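Local coordinates for protein peptide ABC transporter permease (Staphylococcus hominis, PDB 6EXS) that probably carries peptides across the cell membrane, including a thioalcohol-conjugated dipeptide that is a precursor of human axillary malodour, at residues L321-F324 / G325-T328; V240-T244 / H245-F249; K360-L364 / A365-S369; V261-P264 / I265-T269. All blocks are in the same frame, centred on the assembly; numbering follows the deposited sequence.

Interaction 1. Residues L321-F324 / G325-T328. With OLC ((2R)-2,3-dihydroxypropyl (9Z)-octadec-9-enoate), chain H.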
loop_
_atom_site.group_PDB
_atom_site.type_symbol
_atom_site.label_atom_id
_atom_site.label_comp_id
_atom_site.label_asym_id
_atom_site.label_seq_id
_atom_site.Cartn_x
_atom_site.Cartn_y
_atom_site.Cartn_z
ATOM N N LEU A 321 -7.394 -26.635 0.802
ATOM C CA LEU A 321 -6.100 -26.748 1.502
ATOM C C LEU A 321 -5.925 -28.217 1.919
ATOM O O LEU A 321 -6.890 -28.837 2.380
ATOM C CB LEU A 321 -6.083 -25.815 2.718
ATOM C CG LEU A 321 -4.811 -25.712 3.555
ATOM C CD1 LEU A 321 -3.622 -25.185 2.740
ATOM C CD2 LEU A 321 -5.034 -24.779 4.729
ATOM N N ASN A 322 -4.749 -28.800 1.641
ATOM C CA ASN A 322 -4.491 -30.204 1.958
ATOM C C ASN A 322 -3.026 -30.438 2.416
ATOM O O ASN A 322 -2.118 -30.534 1.585
ATOM C CB ASN A 322 -4.916 -31.098 0.781
ATOM C CG ASN A 322 -4.812 -32.576 1.049
ATOM O OD1 ASN A 322 -4.750 -33.039 2.186
ATOM N ND2 ASN A 322 -4.801 -33.349 -0.004
ATOM N N LEU A 323 -2.808 -30.492 3.747
ATOM C CA LEU A 323 -1.484 -30.647 4.335
ATOM C C LEU A 323 -1.410 -31.823 5.298
ATOM O O LEU A 323 -1.996 -31.775 6.384
ATOM C CB LEU A 323 -1.038 -29.359 5.066
ATOM C CG LEU A 323 -1.173 -27.999 4.348
ATOM C CD1 LEU A 323 -1.096 -26.857 5.344
ATOM C CD2 LEU A 323 -0.142 -27.827 3.227
ATOM N N PHE A 324 -0.659 -32.871 4.908
ATOM C CA PHE A 324 -0.408 -34.076 5.708
ATOM C C PHE A 324 -1.673 -34.606 6.404
ATOM O O PHE A 324 -1.710 -34.711 7.636
ATOM C CB PHE A 324 0.735 -33.840 6.730
ATOM C CG PHE A 324 1.992 -33.210 6.178
ATOM C CD1 PHE A 324 2.965 -33.985 5.563
ATOM C CD2 PHE A 324 2.202 -31.837 6.276
ATOM C CE1 PHE A 324 4.122 -33.395 5.041
ATOM C CE2 PHE A 324 3.353 -31.251 5.748
ATOM C CZ PHE A 324 4.300 -32.035 5.127
ATOM N N GLY A 325 -2.709 -34.878 5.607
ATOM C CA GLY A 325 -3.975 -35.402 6.107
ATOM C C GLY A 325 -5.009 -34.366 6.497
ATOM O O GLY A 325 -6.201 -34.681 6.515
ATOM N N TRP A 326 -4.570 -33.135 6.829
ATOM C CA TRP A 326 -5.459 -32.030 7.193
ATOM C C TRP A 326 -5.997 -31.381 5.923
ATOM O O TRP A 326 -5.251 -30.722 5.202
ATOM C CB TRP A 326 -4.750 -30.995 8.092
ATOM C CG TRP A 326 -5.588 -29.782 8.399
ATOM C CD1 TRP A 326 -6.879 -29.766 8.847
ATOM C CD2 TRP A 326 -5.200 -28.411 8.241
ATOM N NE1 TRP A 326 -7.317 -28.468 8.983
ATOM C CE2 TRP A 326 -6.302 -27.615 8.633
ATOM C CE3 TRP A 326 -4.012 -27.772 7.841
ATOM C CZ2 TRP A 326 -6.254 -26.216 8.633
ATOM C CZ3 TRP A 326 -3.962 -26.386 7.850
ATOM C CH2 TRP A 326 -5.075 -25.624 8.240
ATOM N N THR A 327 -7.276 -31.606 5.632
ATOM C CA THR A 327 -7.913 -31.082 4.426
ATOM C C THR A 327 -9.108 -30.187 4.809
ATOM O O THR A 327 -9.931 -30.568 5.643
ATOM C CB THR A 327 -8.221 -32.216 3.415
ATOM O OG1 THR A 327 -8.602 -31.667 2.154
ATOM C CG2 THR A 327 -9.263 -33.217 3.909
ATOM N N THR A 328 -9.161 -28.975 4.238
ATOM C CA THR A 328 -10.219 -27.999 4.510
ATOM C C THR A 328 -10.447 -27.066 3.324
ATOM O O THR A 328 -9.506 -26.790 2.587
ATOM C CB THR A 328 -9.938 -27.240 5.840
ATOM O OG1 THR A 328 -11.130 -26.586 6.273
ATOM C CG2 THR A 328 -8.778 -26.235 5.744
HETATM C C9 OLC H . 7.876 -26.197 5.101
HETATM C C8 OLC H . 7.478 -27.118 3.986
HETATM C C24 OLC H . -2.231 -32.110 -1.957
HETATM C C7 OLC H . 6.024 -27.572 4.059
HETATM C C6 OLC H . 5.593 -28.416 2.867
HETATM C C5 OLC H . 4.153 -28.904 2.937
HETATM C C4 OLC H . 3.696 -29.703 1.726
HETATM C C3 OLC H . 2.315 -30.317 1.898
HETATM C C2 OLC H . 1.826 -31.083 0.676
HETATM C C21 OLC H . -1.109 -33.251 0.008
HETATM C C1 OLC H . 0.707 -32.036 0.980
HETATM C C22 OLC H . -1.842 -33.420 -1.307
HETATM O O19 OLC H . 0.472 -32.490 2.072
HETATM O O25 OLC H . -3.067 -32.327 -3.088
HETATM O O23 OLC H . -1.109 -34.237 -2.218
HETATM O O20 OLC H . 0.005 -32.333 -0.129
HETATM O O HOH W 1 -2.758 -34.788 2.738
#

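Interaction 2. Residues V240-T244 / H245-F249. With OLC ((2R)-2,3-dihydroxypropyl (9Z)-octadec-9-enoate), chain N; OLC ((2R)-2,3-dihydroxypropyl (9Z)-octadec-9-enoate), chain E.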
loop_
_atom_site.group_PDB
_atom_site.type_symbol
_atom_site.label_atom_id
_atom_site.label_comp_id
_atom_site.label_asym_id
_atom_site.label_seq_id
_atom_site.Cartn_x
_atom_site.Cartn_y
_atom_site.Cartn_z
ATOM N N VAL A 240 -18.344 16.456 -18.358
ATOM C CA VAL A 240 -18.530 16.551 -19.817
ATOM C C VAL A 240 -18.563 15.153 -20.459
ATOM O O VAL A 240 -19.480 14.873 -21.226
ATOM C CB VAL A 240 -17.509 17.519 -20.486
ATOM C CG1 VAL A 240 -17.362 17.266 -21.985
ATOM C CG2 VAL A 240 -17.883 18.975 -20.221
ATOM N N THR A 241 -17.610 14.272 -20.090
ATOM C CA THR A 241 -17.528 12.897 -20.597
ATOM C C THR A 241 -18.707 12.029 -20.151
ATOM O O THR A 241 -19.156 11.185 -20.926
ATOM C CB THR A 241 -16.183 12.245 -20.248
ATOM O OG1 THR A 241 -15.982 12.305 -18.838
ATOM C CG2 THR A 241 -15.007 12.883 -20.982
ATOM N N TYR A 242 -19.213 12.252 -18.916
ATOM C CA TYR A 242 -20.331 11.517 -18.311
ATOM C C TYR A 242 -21.628 11.628 -19.108
ATOM O O TYR A 242 -22.234 10.604 -19.429
ATOM C CB TYR A 242 -20.549 11.951 -16.843
ATOM C CG TYR A 242 -21.628 11.180 -16.107
ATOM C CD1 TYR A 242 -21.385 9.902 -15.607
ATOM C CD2 TYR A 242 -22.882 11.740 -15.879
ATOM C CE1 TYR A 242 -22.372 9.190 -14.930
ATOM C CE2 TYR A 242 -23.877 11.038 -15.199
ATOM C CZ TYR A 242 -23.617 9.762 -14.727
ATOM O OH TYR A 242 -24.591 9.061 -14.060
ATOM N N TYR A 243 -22.054 12.865 -19.409
ATOM C CA TYR A 243 -23.293 13.130 -20.135
ATOM C C TYR A 243 -23.156 12.931 -21.648
ATOM O O TYR A 243 -24.174 12.735 -22.317
ATOM C CB TYR A 243 -23.863 14.508 -19.768
ATOM C CG TYR A 243 -24.222 14.599 -18.300
ATOM C CD1 TYR A 243 -25.329 13.926 -17.789
ATOM C CD2 TYR A 243 -23.423 15.310 -17.410
ATOM C CE1 TYR A 243 -25.645 13.978 -16.432
ATOM C CE2 TYR A 243 -23.729 15.370 -16.050
ATOM C CZ TYR A 243 -24.845 14.706 -15.566
ATOM O OH TYR A 243 -25.153 14.761 -14.227
ATOM N N THR A 244 -21.910 12.917 -22.180
ATOM C CA THR A 244 -21.661 12.643 -23.602
ATOM C C THR A 244 -21.446 11.130 -23.824
ATOM O O THR A 244 -21.333 10.676 -24.966
ATOM C CB THR A 244 -20.551 13.531 -24.190
ATOM O OG1 THR A 244 -19.351 13.349 -23.446
ATOM C CG2 THR A 244 -20.937 15.006 -24.243
ATOM N N HIS A 245 -21.434 10.360 -22.711
ATOM C CA HIS A 245 -21.300 8.898 -22.624
ATOM C C HIS A 245 -19.941 8.374 -23.141
ATOM O O HIS A 245 -19.854 7.250 -23.643
ATOM C CB HIS A 245 -22.498 8.182 -23.281
ATOM C CG HIS A 245 -23.810 8.588 -22.686
ATOM N ND1 HIS A 245 -24.286 8.004 -21.523
ATOM C CD2 HIS A 245 -24.679 9.545 -23.083
ATOM C CE1 HIS A 245 -25.436 8.606 -21.266
ATOM N NE2 HIS A 245 -25.713 9.543 -22.175
ATOM N N THR A 246 -18.876 9.172 -22.947
ATOM C CA THR A 246 -17.500 8.809 -23.304
ATOM C C THR A 246 -16.659 8.626 -22.010
ATOM O O THR A 246 -15.420 8.661 -22.057
ATOM C CB THR A 246 -16.908 9.782 -24.360
ATOM O OG1 THR A 246 -15.594 9.356 -24.720
ATOM C CG2 THR A 246 -16.861 11.229 -23.894
ATOM N N LEU A 247 -17.346 8.414 -20.861
ATOM C CA LEU A 247 -16.700 8.229 -19.562
ATOM C C LEU A 247 -16.575 6.749 -19.194
ATOM O O LEU A 247 -17.557 6.097 -18.826
ATOM C CB LEU A 247 -17.386 9.060 -18.449
ATOM C CG LEU A 247 -16.825 8.944 -17.015
ATOM C CD1 LEU A 247 -15.462 9.598 -16.882
ATOM C CD2 LEU A 247 -17.771 9.551 -16.013
ATOM N N SER A 248 -15.343 6.236 -19.306
ATOM C CA SER A 248 -14.961 4.860 -19.008
ATOM C C SER A 248 -13.854 4.870 -17.959
ATOM O O SER A 248 -13.265 5.928 -17.705
ATOM C CB SER A 248 -14.456 4.179 -20.278
ATOM O OG SER A 248 -13.332 4.849 -20.831
ATOM N N PHE A 249 -13.542 3.688 -17.376
ATOM C CA PHE A 249 -12.462 3.574 -16.393
ATOM C C PHE A 249 -11.076 3.820 -17.014
ATOM O O PHE A 249 -10.167 4.233 -16.301
ATOM C CB PHE A 249 -12.513 2.254 -15.596
ATOM C CG PHE A 249 -11.683 2.351 -14.339
ATOM C CD1 PHE A 249 -12.099 3.140 -13.271
ATOM C CD2 PHE A 249 -10.443 1.729 -14.257
ATOM C CE1 PHE A 249 -11.303 3.285 -12.139
ATOM C CE2 PHE A 249 -9.648 1.871 -13.118
ATOM C CZ PHE A 249 -10.088 2.642 -12.066
HETATM C C24 OLC N . -17.441 0.924 -14.600
HETATM C C5 OLC N . -15.481 9.002 -11.614
HETATM C C4 OLC N . -14.969 7.712 -12.239
HETATM C C3 OLC N . -15.961 7.063 -13.190
HETATM C C2 OLC N . -15.455 5.768 -13.817
HETATM C C21 OLC N . -16.981 3.066 -15.846
HETATM C C1 OLC N . -16.456 5.117 -14.730
HETATM C C22 OLC N . -18.021 2.196 -15.174
HETATM O O19 OLC N . -17.344 5.700 -15.299
HETATM O O25 OLC N . -17.203 -0.027 -15.626
HETATM O O23 OLC N . -18.718 2.922 -14.160
HETATM O O20 OLC N . -16.240 3.794 -14.835
HETATM C C10 OLC E . -19.384 12.708 -3.449
HETATM C C9 OLC E . -18.380 12.607 -4.308
HETATM C C11 OLC E . -20.288 11.602 -2.978
HETATM C C8 OLC E . -17.919 11.366 -5.014
HETATM C C24 OLC E . -23.154 5.661 -13.316
HETATM C C12 OLC E . -21.288 12.022 -1.903
HETATM C C7 OLC E . -17.903 11.490 -6.535
HETATM C C13 OLC E . -22.072 10.857 -1.315
HETATM C C6 OLC E . -17.859 10.155 -7.267
HETATM C C5 OLC E . -19.219 9.498 -7.481
HETATM C C4 OLC E . -19.945 9.940 -8.747
HETATM C C3 OLC E . -19.593 9.141 -9.997
HETATM C C2 OLC E . -20.490 7.924 -10.206
HETATM C C21 OLC E . -20.798 5.079 -12.563
HETATM C C1 OLC E . -20.134 7.072 -11.391
HETATM C C22 OLC E . -21.757 5.239 -13.726
HETATM O O19 OLC E . -19.160 7.218 -12.085
HETATM O O25 OLC E . -23.859 4.604 -12.672
HETATM O O23 OLC E . -21.213 6.161 -14.676
HETATM O O20 OLC E . -21.050 6.111 -11.575
#

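Interaction 3. Residues K360-L364 / A365-S369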
loop_
_atom_site.group_PDB
_atom_site.type_symbol
_atom_site.label_atom_id
_atom_site.label_comp_id
_atom_site.label_asym_id
_atom_site.label_seq_id
_atom_site.Cartn_x
_atom_site.Cartn_y
_atom_site.Cartn_z
ATOM N N LYS A 360 28.976 -7.874 7.820
ATOM C CA LYS A 360 29.175 -8.905 6.794
ATOM C C LYS A 360 27.836 -9.214 6.057
ATOM O O LYS A 360 27.838 -9.923 5.049
ATOM C CB LYS A 360 29.791 -10.169 7.448
ATOM C CG LYS A 360 30.249 -11.274 6.488
ATOM C CD LYS A 360 29.321 -12.499 6.558
ATOM C CE LYS A 360 29.383 -13.379 5.328
ATOM N NZ LYS A 360 28.582 -12.825 4.204
ATOM N N GLN A 361 26.708 -8.638 6.545
ATOM C CA GLN A 361 25.356 -8.788 5.987
ATOM C C GLN A 361 25.236 -8.293 4.525
ATOM O O GLN A 361 26.019 -7.418 4.131
ATOM C CB GLN A 361 24.303 -8.115 6.902
ATOM C CG GLN A 361 24.189 -6.594 6.792
ATOM C CD GLN A 361 22.999 -6.095 7.569
ATOM O OE1 GLN A 361 21.875 -6.060 7.069
ATOM N NE2 GLN A 361 23.209 -5.732 8.822
ATOM N N PRO A 362 24.271 -8.816 3.712
ATOM C CA PRO A 362 24.139 -8.325 2.331
ATOM C C PRO A 362 23.741 -6.854 2.273
ATOM O O PRO A 362 23.054 -6.355 3.168
ATOM C CB PRO A 362 23.044 -9.216 1.734
ATOM C CG PRO A 362 22.268 -9.690 2.891
ATOM C CD PRO A 362 23.265 -9.861 3.997
ATOM N N SER A 363 24.187 -6.168 1.211
ATOM C CA SER A 363 23.911 -4.753 0.979
ATOM C C SER A 363 22.460 -4.503 0.539
ATOM O O SER A 363 21.712 -5.448 0.270
ATOM C CB SER A 363 24.891 -4.189 -0.044
ATOM O OG SER A 363 24.667 -4.708 -1.345
ATOM N N LEU A 364 22.075 -3.215 0.475
ATOM C CA LEU A 364 20.759 -2.728 0.062
ATOM C C LEU A 364 20.391 -3.294 -1.320
ATOM O O LEU A 364 19.297 -3.836 -1.500
ATOM C CB LEU A 364 20.805 -1.187 0.011
ATOM C CG LEU A 364 19.743 -0.415 0.785
ATOM C CD1 LEU A 364 20.254 0.960 1.164
ATOM C CD2 LEU A 364 18.481 -0.265 -0.034
ATOM N N ALA A 365 21.348 -3.209 -2.269
ATOM C CA ALA A 365 21.233 -3.679 -3.649
ATOM C C ALA A 365 21.052 -5.190 -3.737
ATOM O O ALA A 365 20.221 -5.632 -4.518
ATOM C CB ALA A 365 22.444 -3.233 -4.459
ATOM N N ILE A 366 21.806 -5.976 -2.936
ATOM C CA ILE A 366 21.708 -7.441 -2.904
ATOM C C ILE A 366 20.347 -7.878 -2.310
ATOM O O ILE A 366 19.684 -8.731 -2.903
ATOM C CB ILE A 366 22.936 -8.116 -2.217
ATOM C CG1 ILE A 366 24.248 -7.764 -2.951
ATOM C CG2 ILE A 366 22.779 -9.645 -2.131
ATOM C CD1 ILE A 366 25.567 -7.933 -2.109
ATOM N N LYS A 367 19.924 -7.259 -1.175
ATOM C CA LYS A 367 18.652 -7.535 -0.484
ATOM C C LYS A 367 17.446 -7.308 -1.396
ATOM O O LYS A 367 16.551 -8.155 -1.436
ATOM C CB LYS A 367 18.515 -6.693 0.793
ATOM C CG LYS A 367 19.354 -7.180 1.964
ATOM C CD LYS A 367 19.029 -6.392 3.218
ATOM C CE LYS A 367 19.917 -6.730 4.382
ATOM N NZ LYS A 367 19.495 -5.997 5.598
ATOM N N PHE A 368 17.446 -6.177 -2.148
ATOM C CA PHE A 368 16.414 -5.808 -3.127
ATOM C C PHE A 368 16.378 -6.796 -4.288
ATOM O O PHE A 368 15.297 -7.189 -4.725
ATOM C CB PHE A 368 16.659 -4.392 -3.657
ATOM C CG PHE A 368 15.859 -3.323 -2.957
ATOM C CD1 PHE A 368 16.089 -3.023 -1.616
ATOM C CD2 PHE A 368 14.906 -2.585 -3.645
ATOM C CE1 PHE A 368 15.349 -2.030 -0.968
ATOM C CE2 PHE A 368 14.175 -1.588 -3.002
ATOM C CZ PHE A 368 14.403 -1.314 -1.669
ATOM N N SER A 369 17.566 -7.202 -4.773
ATOM C CA SER A 369 17.730 -8.168 -5.850
ATOM C C SER A 369 17.173 -9.536 -5.444
ATOM O O SER A 369 16.440 -10.132 -6.233
ATOM C CB SER A 369 19.196 -8.265 -6.262
ATOM O OG SER A 369 19.648 -7.030 -6.793
#

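Interaction 4. Residues V261-P264 / I265-T269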
loop_
_atom_site.group_PDB
_atom_site.type_symbol
_atom_site.label_atom_id
_atom_site.label_comp_id
_atom_site.label_asym_id
_atom_site.label_seq_id
_atom_site.Cartn_x
_atom_site.Cartn_y
_atom_site.Cartn_z
ATOM N N VAL A 261 4.295 7.177 -13.941
ATOM C CA VAL A 261 5.532 7.259 -14.713
ATOM C C VAL A 261 6.184 8.629 -14.472
ATOM O O VAL A 261 7.389 8.692 -14.238
ATOM C CB VAL A 261 5.287 6.961 -16.231
ATOM C CG1 VAL A 261 6.542 7.206 -17.068
ATOM C CG2 VAL A 261 4.787 5.535 -16.445
ATOM N N ALA A 262 5.382 9.715 -14.524
ATOM C CA ALA A 262 5.838 11.100 -14.388
ATOM C C ALA A 262 6.400 11.457 -13.011
ATOM O O ALA A 262 7.512 11.993 -12.944
ATOM C CB ALA A 262 4.727 12.065 -14.776
ATOM N N LEU A 263 5.632 11.189 -11.924
ATOM C CA LEU A 263 6.024 11.514 -10.546
ATOM C C LEU A 263 7.427 10.997 -10.189
ATOM O O LEU A 263 8.218 11.829 -9.754
ATOM C CB LEU A 263 4.976 11.089 -9.497
ATOM C CG LEU A 263 3.599 11.757 -9.585
ATOM C CD1 LEU A 263 2.582 10.978 -8.799
ATOM C CD2 LEU A 263 3.637 13.210 -9.143
ATOM N N PRO A 264 7.823 9.711 -10.432
ATOM C CA PRO A 264 9.220 9.318 -10.138
ATOM C C PRO A 264 10.253 10.138 -10.928
ATOM O O PRO A 264 11.266 10.539 -10.353
ATOM C CB PRO A 264 9.273 7.836 -10.519
ATOM C CG PRO A 264 7.868 7.391 -10.603
ATOM C CD PRO A 264 7.047 8.569 -10.964
ATOM N N ILE A 265 9.981 10.418 -12.227
ATOM C CA ILE A 265 10.862 11.225 -13.082
ATOM C C ILE A 265 11.014 12.634 -12.475
ATOM O O ILE A 265 12.147 13.060 -12.240
ATOM C CB ILE A 265 10.422 11.245 -14.585
ATOM C CG1 ILE A 265 10.470 9.820 -15.204
ATOM C CG2 ILE A 265 11.274 12.252 -15.409
ATOM C CD1 ILE A 265 9.680 9.621 -16.509
ATOM N N ILE A 266 9.876 13.310 -12.159
ATOM C CA ILE A 266 9.830 14.647 -11.549
ATOM C C ILE A 266 10.659 14.688 -10.254
ATOM O O ILE A 266 11.415 15.639 -10.046
ATOM C CB ILE A 266 8.359 15.130 -11.348
ATOM C CG1 ILE A 266 7.678 15.426 -12.710
ATOM C CG2 ILE A 266 8.268 16.362 -10.417
ATOM C CD1 ILE A 266 6.127 15.478 -12.679
ATOM N N TYR A 267 10.547 13.642 -9.414
ATOM C CA TYR A 267 11.263 13.549 -8.144
ATOM C C TYR A 267 12.759 13.365 -8.318
ATOM O O TYR A 267 13.516 14.136 -7.727
ATOM C CB TYR A 267 10.655 12.477 -7.220
ATOM C CG TYR A 267 9.454 12.995 -6.457
ATOM C CD1 TYR A 267 9.612 13.687 -5.257
ATOM C CD2 TYR A 267 8.165 12.859 -6.965
ATOM C CE1 TYR A 267 8.516 14.207 -4.573
ATOM C CE2 TYR A 267 7.064 13.390 -6.299
ATOM C CZ TYR A 267 7.244 14.054 -5.098
ATOM O OH TYR A 267 6.167 14.567 -4.426
ATOM N N PHE A 268 13.194 12.384 -9.135
ATOM C CA PHE A 268 14.623 12.160 -9.361
ATOM C C PHE A 268 15.286 13.352 -10.067
ATOM O O PHE A 268 16.397 13.726 -9.687
ATOM C CB PHE A 268 14.903 10.821 -10.078
ATOM C CG PHE A 268 14.854 9.591 -9.191
ATOM C CD1 PHE A 268 15.876 9.322 -8.285
ATOM C CD2 PHE A 268 13.800 8.688 -9.282
ATOM C CE1 PHE A 268 15.827 8.189 -7.464
ATOM C CE2 PHE A 268 13.753 7.554 -8.464
ATOM C CZ PHE A 268 14.767 7.313 -7.561
ATOM N N THR A 269 14.579 13.981 -11.036
ATOM C CA THR A 269 15.048 15.156 -11.785
ATOM C C THR A 269 15.266 16.353 -10.853
ATOM O O THR A 269 16.348 16.934 -10.894
ATOM C CB THR A 269 14.127 15.462 -12.980
ATOM O OG1 THR A 269 14.047 14.303 -13.816
ATOM C CG2 THR A 269 14.598 16.650 -13.802
#

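Interaction 1. Residues L321-F324 / G325-T328
W326 lays its indole against the side chains of L321 and L323, two residues of the facing strand. From CB, which sits 3.3 Å from L323 O, the side chain runs with CG anti to the backbone N (chi1 175°), and this carries the six-membered ring back over the neighbouring strand. CE3 and CZ3 then meet L323 CD1, CZ3 at 3.8 Å, while CH2 at the far end reaches L321 CD2 at 3.6 Å. Both methyls come at the ring obliquely; L323 runs alongside W326 in the same direction, whereas L321 crosses it at a slant. These three side chains and T328 share one face of a two-stranded antiparallel beta hairpin, closed by a type I' turn from L323 to W326. L323 and W326 form a hydrogen-bonded pair, the N of each bonded to the O of the other. At the turn, F324 and G325 both have positive phi, as a type I' turn requires. N322 and T327 occupy the other face. One water bridges the loop there, donating to N322 OD1 at 2.7 Å and accepting from G325 N at 2.9 Å. T327 OG1 is bonded chiefly by Q320 NE2, with a weak bond to L321 O besides. The monoolein ester carbonyl O19 lies over one face of the F324 ring and accepts an almost straight bond from F324 N, 3.1 Å and 172°. L321 also packs on N397 and I400 of helix 396-418.

Interaction 2. Residues V240-T244 / H245-F249
T241 O, in the last turn of helix 217-243, receives the backbone N of T246 at 2.9 Å, five residues on, as the chain leaves the helix. A weak bond from H245 N to Y242 O, 3.4 Å long, lies alongside it. H245 takes a positive phi of 64°, which turns the backbone back across the helix end and places L247 beside T241, their CA atoms 4.9 Å apart. L247 directs its side chain at the helix. Its CG stands anti to the backbone N (chi1 179°) and its two methyls part: CD1 lies 3.4 Å from T241 OG1, while CD2 meets the edge of the Y242 ring, near its plane, at 3.7 Å from CD1 of that tyrosine. The T241 hydroxyl has its main polar partner one turn earlier, at V237 O. T246 crosses T241 at about a right angle with CG2 against CG2, and the same T246 methyl comes within 3.3 Å of T244 OG1. That hydroxyl donates back to V240 O at 2.7 Å; T244 N reaches the same carbonyl from the opposite face of its plane, so two donors grip one oxygen. The H245 ring lies with one face toward Y242 O. Two monoolein molecules lie against the segment: O23 of one is 3.3 Å from Y242 CE1, and C2 of the other is at the F249 ring edge. The 6-to-1 bond, the weak second one and the positive phi of H245 make this a Schellman motif, ending helix 217-243 before helix 249-273.

Interaction 3. Residues K360-L364 / A365-S369
K367 NZ bonds Q361 OE1 at 2.8 Å, close to the direction of its C=O, and so links the first turn of helix 364-389 to the loop that leads into it. S363 holds the N-cap position of this helix. Across the start, S363 O accepts K367 N, and L364 O accepts F368 N. K367 leaves the helix with CG anti to the carbonyl carbon (chi1 -76°), and its extended chain runs back along the incoming loop. On the way CG passes P362 CG at 4.0 Å, the two side chains crossing at about a right angle, and CE comes 3.4 Å from P362 O. A cation-pi contact with W354 gives the lysine a second partner and ties this start to helix 338-357; Q361 and P362 touch the same tryptophan. Q361 NE2 bonds G358 O, just past the end of that helix. Within the first turn, A365 O is gripped by two donors of S369, OG at 2.7 Å and the backbone N at 3.1 Å, from opposite faces of the carbonyl plane. L364 and F368 lie side by side, CD2 of the leucine 3.7 Å from CE1 of the ring, and both pack on L291 of helix 279-302. I366 and S363 touch S482 of helix 482-485. I366 also sets CG2 against P362 CB and CD1 3.4 Å from S363 OG.

Interaction 4. Residues V261-P264 / I265-T269
A proline-kinked turn of helix 249-273 carries this contact: P264, lacking an N-H, cannot bond back to the turn before, yet the helix resumes directly beyond it. A262 O accepts I266 N at 2.8 Å, L263 O accepts Y267 N at 3.0 Å, and P264 O accepts F268 N at 2.9 Å. Between these rungs, side chains four residues apart meet. On the surface V261 and I265 lie side by side, pointing the same way, with CG1 of the valine 4.0 Å from CD1 of the isoleucine. A262 CB touches I266 CD1 more loosely. L263, P264 and the two rings are buried. P264 packs on F292 of helix 279-302 and S443 of helix 430-451, F268 on the former helix and Y267 on the latter, so the kinked turn sits against both. The Y267 hydroxyl is bonded to O23 of a monoolein molecule. T269 OG1 donates to I265 O from above the carbonyl plane, at 2.8 Å, beside the bond from its own backbone N. The edge of the Y267 ring faces L263 O, with CD2 only 3.0 Å from that oxygen.

Overall arrangement
All four are local contacts, and none touches another. Interactions 1 and 2 lie at the surface, about 32 and about 29 Å between their centres and that of the chain; both are tight changes of chain direction with a positive phi. Interaction 3 is a helix start and interaction 4 the middle of a helix; both are partly buried, F368 and F268 both pack on helix 279-302, and their nearest atoms are about 10 Å apart. Monoolein touches interactions 1, 2 and 4. Interaction 2 ends helix 217-243 and leads into helix 249-273, which carries interaction 4. Chemistry follows place: strand pairing and an indole in interaction 1, helix termination in 2, a lysine tether in 3, and a proline kink in 4.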